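Local coordinates for protein IMPACT family member YigZ (Escherichia coli, PDB 1VI7) that is of unknown function but may bind anions and guanyl ribonucleotides and hydrolyse ribonucleoside triphosphates, at residues 30-34 / 35-39; 61-64 / 65-69; 85-88 / 89-93; 149-152 / 153-157. All coordinates share one frame; numbering follows the deposited sequence.

Contact 1 (30-34 / 35-39); sequences AHTDG and VEAAK
The carbonyl oxygen G34 O takes the N-H of A38, N to O 3.0 Å with an angle of 162° at the hydrogen, and this i to i+4 bond closes the first turn of helix 34-48 where the chain comes in from strand 23-31. K39 N repeats the bond one residue on, to V35 O at 3.0 Å. G34 has a positive phi (87°), a conformation readily taken up by a residue without a CB, and this suits the sharp change of direction before V35. T32 folds back over the new helix. Its CB lies 3.7 Å from A37 CB and 3.6 Å from A38 N, and its methyl CG2 rests 3.8 Å from A37 O. OG1 sits between the backbone N and the carbonyl carbon (chi1 62°), which directs it to a hydrogen bond with T99 OG1. T32 is thus tied through its hydroxyl to T99 of strand 98-105 and through its backbone to E97, just before that strand. On the helix, F41 packs against A30 and T32, and W59 of strand 57-60 meets V35 and A38. Within the turn itself the methyl A38 CB lies 3.9 Å from G34 O, the same oxygen that receives the A38 N-H.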
# COMPACT_ATOMS: atom_id res chain seq x y z
N ALA A 30 -1.70 -9.97 0.50
CA ALA A 30 -1.49 -9.46 -0.84
C ALA A 30 -1.04 -8.01 -0.83
O ALA A 30 -1.35 -7.31 0.13
CB ALA A 30 -2.85 -9.51 -1.58
N HIS A 31 -0.41 -7.52 -1.88
CA HIS A 31 0.02 -6.11 -1.95
C HIS A 31 -1.15 -5.20 -2.28
O HIS A 31 -1.88 -5.43 -3.25
CB HIS A 31 1.10 -5.96 -3.01
CG HIS A 31 1.49 -4.55 -3.33
ND1 HIS A 31 0.99 -3.86 -4.41
CD2 HIS A 31 2.36 -3.70 -2.73
CE1 HIS A 31 1.53 -2.65 -4.45
NE2 HIS A 31 2.37 -2.52 -3.44
N THR A 32 -1.38 -4.17 -1.48
CA THR A 32 -2.50 -3.25 -1.69
C THR A 32 -2.09 -1.81 -1.41
O THR A 32 -2.09 -1.37 -0.25
CB THR A 32 -3.70 -3.53 -0.77
OG1 THR A 32 -3.31 -3.37 0.60
CG2 THR A 32 -4.30 -4.91 -0.97
N ASP A 33 -1.70 -1.06 -2.45
CA ASP A 33 -1.34 0.35 -2.18
C ASP A 33 -2.65 1.17 -2.21
O ASP A 33 -3.43 1.11 -3.17
CB ASP A 33 -0.29 0.91 -3.09
CG ASP A 33 0.12 2.34 -2.82
OD1 ASP A 33 1.10 2.84 -3.42
OD2 ASP A 33 -0.53 3.01 -1.97
N GLY A 34 -3.00 1.65 -1.01
CA GLY A 34 -4.17 2.41 -0.73
C GLY A 34 -5.41 1.61 -0.39
O GLY A 34 -5.58 0.42 -0.70
N VAL A 35 -6.41 2.38 0.06
CA VAL A 35 -7.70 1.86 0.46
C VAL A 35 -8.51 1.25 -0.64
O VAL A 35 -9.24 0.26 -0.40
CB VAL A 35 -8.51 2.96 1.19
CG1 VAL A 35 -9.77 2.39 1.81
CG2 VAL A 35 -7.62 3.65 2.22
N GLU A 36 -8.45 1.76 -1.88
CA GLU A 36 -9.25 1.12 -2.96
C GLU A 36 -8.69 -0.29 -3.14
O GLU A 36 -9.42 -1.27 -3.06
CB GLU A 36 -9.26 1.88 -4.26
CG GLU A 36 -10.36 1.56 -5.27
CD GLU A 36 -10.05 1.98 -6.70
OE1 GLU A 36 -10.23 3.17 -7.08
OE2 GLU A 36 -9.60 1.12 -7.49
N ALA A 37 -7.36 -0.32 -3.22
CA ALA A 37 -6.61 -1.56 -3.38
C ALA A 37 -7.04 -2.59 -2.34
O ALA A 37 -7.41 -3.71 -2.69
CB ALA A 37 -5.13 -1.29 -3.31
N ALA A 38 -7.04 -2.18 -1.08
CA ALA A 38 -7.50 -3.06 -0.00
C ALA A 38 -8.89 -3.60 -0.30
O ALA A 38 -9.19 -4.81 -0.33
CB ALA A 38 -7.50 -2.29 1.30
N LYS A 39 -9.81 -2.68 -0.56
CA LYS A 39 -11.19 -3.04 -0.87
C LYS A 39 -11.29 -3.91 -2.11
O LYS A 39 -12.11 -4.83 -2.19
CB LYS A 39 -12.01 -1.77 -1.06
CG LYS A 39 -13.51 -2.02 -0.94
CD LYS A 39 -14.09 -1.16 0.18
CE LYS A 39 -13.60 -1.68 1.54
NZ LYS A 39 -14.09 -3.07 1.77

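Contact 2 (61-64 / 65-69); sequences AGAP and DDSQQ
Q69 reaches back along A61, its side chain passing beside the alanine methyl before ending at S67. CB starts the approach, 3.7 Å from A61 CB and 3.9 Å from A61 N. CG then stands beside the Q69 backbone N, opposite the carbonyl carbon (chi1 -71°), and from there the chain runs extended, bringing the amide to the alanine. CD lies 3.9 Å from A61 CB, and the oxygen OE1 comes to 3.5 Å of the same methyl. The other branch does the polar work: NE2 donates to S67 OG at 2.8 Å with an angle of 160° at the hydrogen, and OG lies only 7° out of the amide plane, so the bond fixes the turn of the amide about its last torsion. With an alanine here the amide is gone, which is likely to leave S67 OG without this donor and to open a gap beside the A61 methyl. Deeper in the bend, the A63-P64 peptide is cis, and this reverses the chain so that D66 CB returns to 3.9 Å from A63 O. Near the chain's amino end, L3 touches A63, and M4 touches both P64 and D66. Strands 57-60 and 71-73 are antiparallel neighbours, and residues 61-69 make up nearly all of the long loop of the beta-hairpin they form, bent at a cis-proline.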
# COMPACT_ATOMS: atom_id res chain seq x y z
N ALA A 61 -1.74 1.07 4.93
CA ALA A 61 -1.42 1.35 3.46
C ALA A 61 -0.02 1.95 3.39
O ALA A 61 0.37 2.73 2.58
CB ALA A 61 -2.46 2.04 2.74
N GLY A 62 0.73 1.38 4.33
CA GLY A 62 2.05 1.59 4.64
C GLY A 62 2.63 2.92 4.24
O GLY A 62 2.72 3.37 3.15
N ALA A 63 3.18 3.50 5.30
CA ALA A 63 3.98 4.66 5.34
C ALA A 63 5.29 4.36 6.10
O ALA A 63 6.15 5.24 6.10
CB ALA A 63 3.36 5.86 5.94
N PRO A 64 5.39 3.20 6.71
CA PRO A 64 4.39 2.16 6.77
C PRO A 64 3.42 2.32 7.94
O PRO A 64 2.31 2.84 7.84
CB PRO A 64 5.17 0.87 6.89
CG PRO A 64 6.43 1.25 7.57
CD PRO A 64 6.59 2.74 7.47
N ASP A 65 3.99 2.07 9.10
CA ASP A 65 3.35 2.21 10.38
C ASP A 65 3.43 3.67 10.83
O ASP A 65 3.06 3.98 11.96
CB ASP A 65 4.03 1.31 11.41
CG ASP A 65 3.41 -0.07 11.49
OD1 ASP A 65 2.98 -0.62 10.46
OD2 ASP A 65 3.36 -0.59 12.63
N ASP A 66 4.02 4.50 9.98
CA ASP A 66 4.12 5.92 10.26
C ASP A 66 2.82 6.57 9.78
O ASP A 66 2.18 7.30 10.52
CB ASP A 66 5.33 6.57 9.62
CG ASP A 66 6.54 6.57 10.54
OD1 ASP A 66 6.57 7.36 11.51
OD2 ASP A 66 7.47 5.79 10.29
N SER A 67 2.42 6.22 8.55
CA SER A 67 1.15 6.77 8.08
C SER A 67 0.07 5.71 8.36
O SER A 67 0.22 4.55 8.08
CB SER A 67 1.03 7.38 6.73
OG SER A 67 -0.18 7.14 6.06
N GLN A 68 -0.90 6.21 9.10
CA GLN A 68 -2.02 5.43 9.55
C GLN A 68 -3.20 5.48 8.58
O GLN A 68 -4.17 6.20 8.74
CB GLN A 68 -2.49 5.79 10.95
CG GLN A 68 -2.63 7.27 11.20
CD GLN A 68 -1.27 7.94 11.41
OE1 GLN A 68 -0.60 7.66 12.39
NE2 GLN A 68 -0.91 8.78 10.45
N GLN A 69 -3.06 4.60 7.59
CA GLN A 69 -4.14 4.27 6.67
C GLN A 69 -4.56 2.81 7.04
O GLN A 69 -4.81 1.94 6.23
CB GLN A 69 -3.79 4.43 5.22
CG GLN A 69 -3.62 5.86 4.71
CD GLN A 69 -2.74 5.91 3.47
OE1 GLN A 69 -3.13 5.47 2.38
NE2 GLN A 69 -1.52 6.42 3.65

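Contact 3 (85-88 / 89-93); sequences PMLA and QLMGS
L87 and M91, one helical turn apart, meet through their side-chain ends: L87 CD1 lies 3.5 Å from M91 SD and 3.8 Å from M91 CG, the two chains crossing at a slant. M91 leaves its backbone with CG next to the N and bends at its last torsion (chi3 65°), which turns the methyl CE away from the leucine, so that SD is the atom that meets L87 CD1. The i to i+4 bonds of helix 84-93 set the two residues one turn apart. M91 N donates to L87 O at 2.7 Å. G92 N reaches A88 O at 2.7 Å, and L90 N to M86 O is weak. At the C-terminal end S93 OG donates to L90 O at 2.7 Å, a side-chain bond in the last turn. On another side Q89, bent at chi2 (-60°), folds its amide back: a water accepts from Q89 NE2 at 3.3 Å and donates to P85 O at 2.9 Å, while Q89 OE1 bonds to N125 ND2. Both ends of the amide are therefore engaged. This ties the helix to helix 113-128, where L128 also touches Q89. M86 and L90 face inward, against V124 of that helix and A58 of strand 57-60; M86 also meets Y120. M91 turns to D65 and L70, in the connection between strands 57-60 and 71-73.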
# COMPACT_ATOMS: atom_id res chain seq x y z
N PRO A 85 -6.88 -7.85 16.38
CA PRO A 85 -5.85 -8.86 16.45
C PRO A 85 -5.07 -8.97 15.15
O PRO A 85 -3.84 -8.80 15.20
CB PRO A 85 -6.60 -10.14 16.75
CG PRO A 85 -7.80 -9.70 17.47
CD PRO A 85 -8.13 -8.31 16.99
N MET A 86 -5.75 -9.11 14.01
CA MET A 86 -5.03 -9.21 12.73
C MET A 86 -4.36 -7.92 12.35
O MET A 86 -3.26 -7.92 11.78
CB MET A 86 -5.83 -9.82 11.65
CG MET A 86 -7.07 -9.23 11.09
SD MET A 86 -7.89 -10.26 9.87
CE MET A 86 -8.96 -11.27 10.82
N LEU A 87 -4.90 -6.78 12.75
CA LEU A 87 -4.19 -5.51 12.44
C LEU A 87 -2.87 -5.43 13.17
O LEU A 87 -1.81 -5.08 12.60
CB LEU A 87 -5.12 -4.37 12.75
CG LEU A 87 -4.80 -2.91 12.59
CD1 LEU A 87 -4.00 -2.39 13.77
CD2 LEU A 87 -4.10 -2.64 11.26
N ALA A 88 -2.82 -5.82 14.44
CA ALA A 88 -1.60 -5.71 15.24
C ALA A 88 -0.44 -6.53 14.72
O ALA A 88 0.72 -6.18 14.98
CB ALA A 88 -1.91 -5.96 16.69
N GLN A 89 -0.72 -7.65 14.08
CA GLN A 89 0.26 -8.44 13.35
C GLN A 89 0.82 -7.58 12.21
O GLN A 89 2.02 -7.25 12.14
CB GLN A 89 -0.35 -9.73 12.85
CG GLN A 89 -0.87 -10.71 13.88
CD GLN A 89 0.17 -11.20 14.85
OE1 GLN A 89 1.22 -11.72 14.50
NE2 GLN A 89 -0.04 -10.97 16.15
N LEU A 90 -0.06 -6.99 11.40
CA LEU A 90 0.47 -6.16 10.30
C LEU A 90 1.28 -5.04 10.87
O LEU A 90 2.44 -4.77 10.54
CB LEU A 90 -0.65 -5.75 9.37
CG LEU A 90 -1.65 -6.87 8.98
CD1 LEU A 90 -2.92 -6.29 8.40
CD2 LEU A 90 -1.06 -7.84 7.98
N MET A 91 0.79 -4.48 11.99
CA MET A 91 1.65 -3.43 12.60
C MET A 91 2.93 -4.04 13.11
O MET A 91 3.97 -3.44 13.00
CB MET A 91 0.85 -2.68 13.66
CG MET A 91 -0.32 -1.92 13.02
SD MET A 91 -0.98 -0.64 14.08
CE MET A 91 0.37 0.49 14.21
N GLY A 92 2.86 -5.25 13.67
CA GLY A 92 4.02 -5.95 14.18
C GLY A 92 5.05 -6.23 13.08
O GLY A 92 6.24 -6.04 13.29
N SER A 93 4.61 -6.62 11.89
CA SER A 93 5.52 -6.96 10.83
C SER A 93 6.44 -5.85 10.36
O SER A 93 7.62 -6.12 10.04
CB SER A 93 4.80 -7.56 9.63
OG SER A 93 3.57 -6.92 9.43
O HOH W 1 -2.67 -9.73 17.63

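Contact 4 (149-152 / 153-157)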
# COMPACT_ATOMS: atom_id res chain seq x y z
N HIS A 149 6.62 25.45 -25.07
CA HIS A 149 7.55 24.94 -26.04
C HIS A 149 8.63 24.08 -25.38
O HIS A 149 9.58 23.64 -26.03
CB HIS A 149 8.20 26.05 -26.86
CG HIS A 149 9.14 26.91 -26.10
ND1 HIS A 149 10.43 26.49 -25.80
CD2 HIS A 149 9.01 28.11 -25.50
CE1 HIS A 149 11.06 27.41 -25.08
NE2 HIS A 149 10.21 28.40 -24.86
N GLN A 150 8.59 23.97 -24.06
CA GLN A 150 9.48 23.12 -23.30
C GLN A 150 8.76 21.89 -22.75
O GLN A 150 9.41 20.96 -22.28
CB GLN A 150 10.17 23.88 -22.18
CG GLN A 150 10.87 25.14 -22.62
CD GLN A 150 11.23 26.07 -21.47
OE1 GLN A 150 10.39 26.56 -20.72
NE2 GLN A 150 12.51 26.36 -21.35
N LEU A 151 7.46 21.79 -22.84
CA LEU A 151 6.71 20.64 -22.35
C LEU A 151 7.24 19.31 -22.82
O LEU A 151 7.97 18.66 -22.04
CB LEU A 151 5.23 20.77 -22.67
CG LEU A 151 4.27 20.21 -21.62
CD1 LEU A 151 4.68 20.65 -20.23
CD2 LEU A 151 2.85 20.68 -21.94
N THR A 152 6.97 18.87 -24.04
CA THR A 152 7.48 17.60 -24.53
C THR A 152 8.93 17.36 -24.11
O THR A 152 9.23 16.32 -23.54
CB THR A 152 7.36 17.37 -26.03
OG1 THR A 152 8.23 18.23 -26.76
CG2 THR A 152 5.92 17.56 -26.51
N GLY A 153 9.82 18.32 -24.34
CA GLY A 153 11.20 18.21 -23.91
C GLY A 153 11.31 17.77 -22.46
O GLY A 153 12.13 16.89 -22.15
N ILE A 154 10.60 18.42 -21.53
CA ILE A 154 10.69 18.07 -20.12
C ILE A 154 10.08 16.71 -19.81
O ILE A 154 10.63 15.94 -19.03
CB ILE A 154 10.07 19.13 -19.22
CG1 ILE A 154 10.77 20.48 -19.39
CG2 ILE A 154 10.09 18.69 -17.76
CD1 ILE A 154 9.94 21.61 -18.78
N GLU A 155 8.95 16.38 -20.40
CA GLU A 155 8.36 15.05 -20.14
C GLU A 155 9.43 14.01 -20.41
O GLU A 155 9.81 13.23 -19.55
CB GLU A 155 7.15 14.83 -21.05
CG GLU A 155 5.96 15.71 -20.69
CD GLU A 155 4.81 15.64 -21.66
OE1 GLU A 155 3.75 16.28 -21.39
OE2 GLU A 155 4.94 14.96 -22.69
N ALA A 156 10.04 14.10 -21.59
CA ALA A 156 11.10 13.19 -21.96
C ALA A 156 12.24 13.17 -20.96
O ALA A 156 12.59 12.08 -20.49
CB ALA A 156 11.59 13.50 -23.37
N LEU A 157 12.82 14.29 -20.57
CA LEU A 157 13.94 14.27 -19.60
C LEU A 157 13.50 13.56 -18.32
O LEU A 157 14.17 12.68 -17.79
CB LEU A 157 14.44 15.67 -19.37
CG LEU A 157 15.62 16.24 -20.13
CD1 LEU A 157 15.69 15.81 -21.59
CD2 LEU A 157 15.59 17.78 -20.08
O HOH W 2 10.36 20.83 -25.34
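I154 N donates to Q150 O at 2.9 Å, with a weak second approach to L151 O. The next amides follow the same pattern: E155 N bonds L151 O at 3.0 Å, and A156 N bonds T152 O at 3.1 Å with an N-H...O angle of 177°. G153 N is satisfied by a water at 2.8 Å, which in turn donates to H149 O at 3.0 Å, so a water links a residue ahead of the helix to an amide of its first turn. This is the opening turn of helix 151-160, the first helix of a beta-alpha-beta-beta-alpha-beta unit whose strand order is that of the ferredoxin-like fold. Q150 turns its amide back, OE1 accepting from E147 N. In I154, chi1 of -61° sets CG1 beside the backbone N, near Q150 O, and the extended chain carries CD1 to 4.1 Å from Q150 CB; the residue also packs on F195 and L200, and on L144 and C146 of strand 140-146. An alanine in its place would lose CG1, CG2 and CD1 and would probably leave a gap between helix 151-160, helix 185-196 and the sheet. L151 CG lies 4.0 Å from E155 OE1, the two chains crossing at an angle.

How the contacts relate
Contacts 1, 2 and 3 lie in one domain and follow one another along the chain. Contact 2 sits between the other two, its centre about 12 Å from each, and touches both: A61 CB packs 3.8 Å from G34 N at the start of helix 34-48, and D65 comes up beside the end of helix 84-93 at M91. Contacts 1 and 3 do not meet, their nearest atoms being about 8 Å apart. Contact 4 belongs to the separate C-terminal domain, its centre about 33 Å from that of contact 1 and about 45 Å from that of contact 3, which lies on the other side of the chain's centre. None of the four can be tied to a ligand or active site.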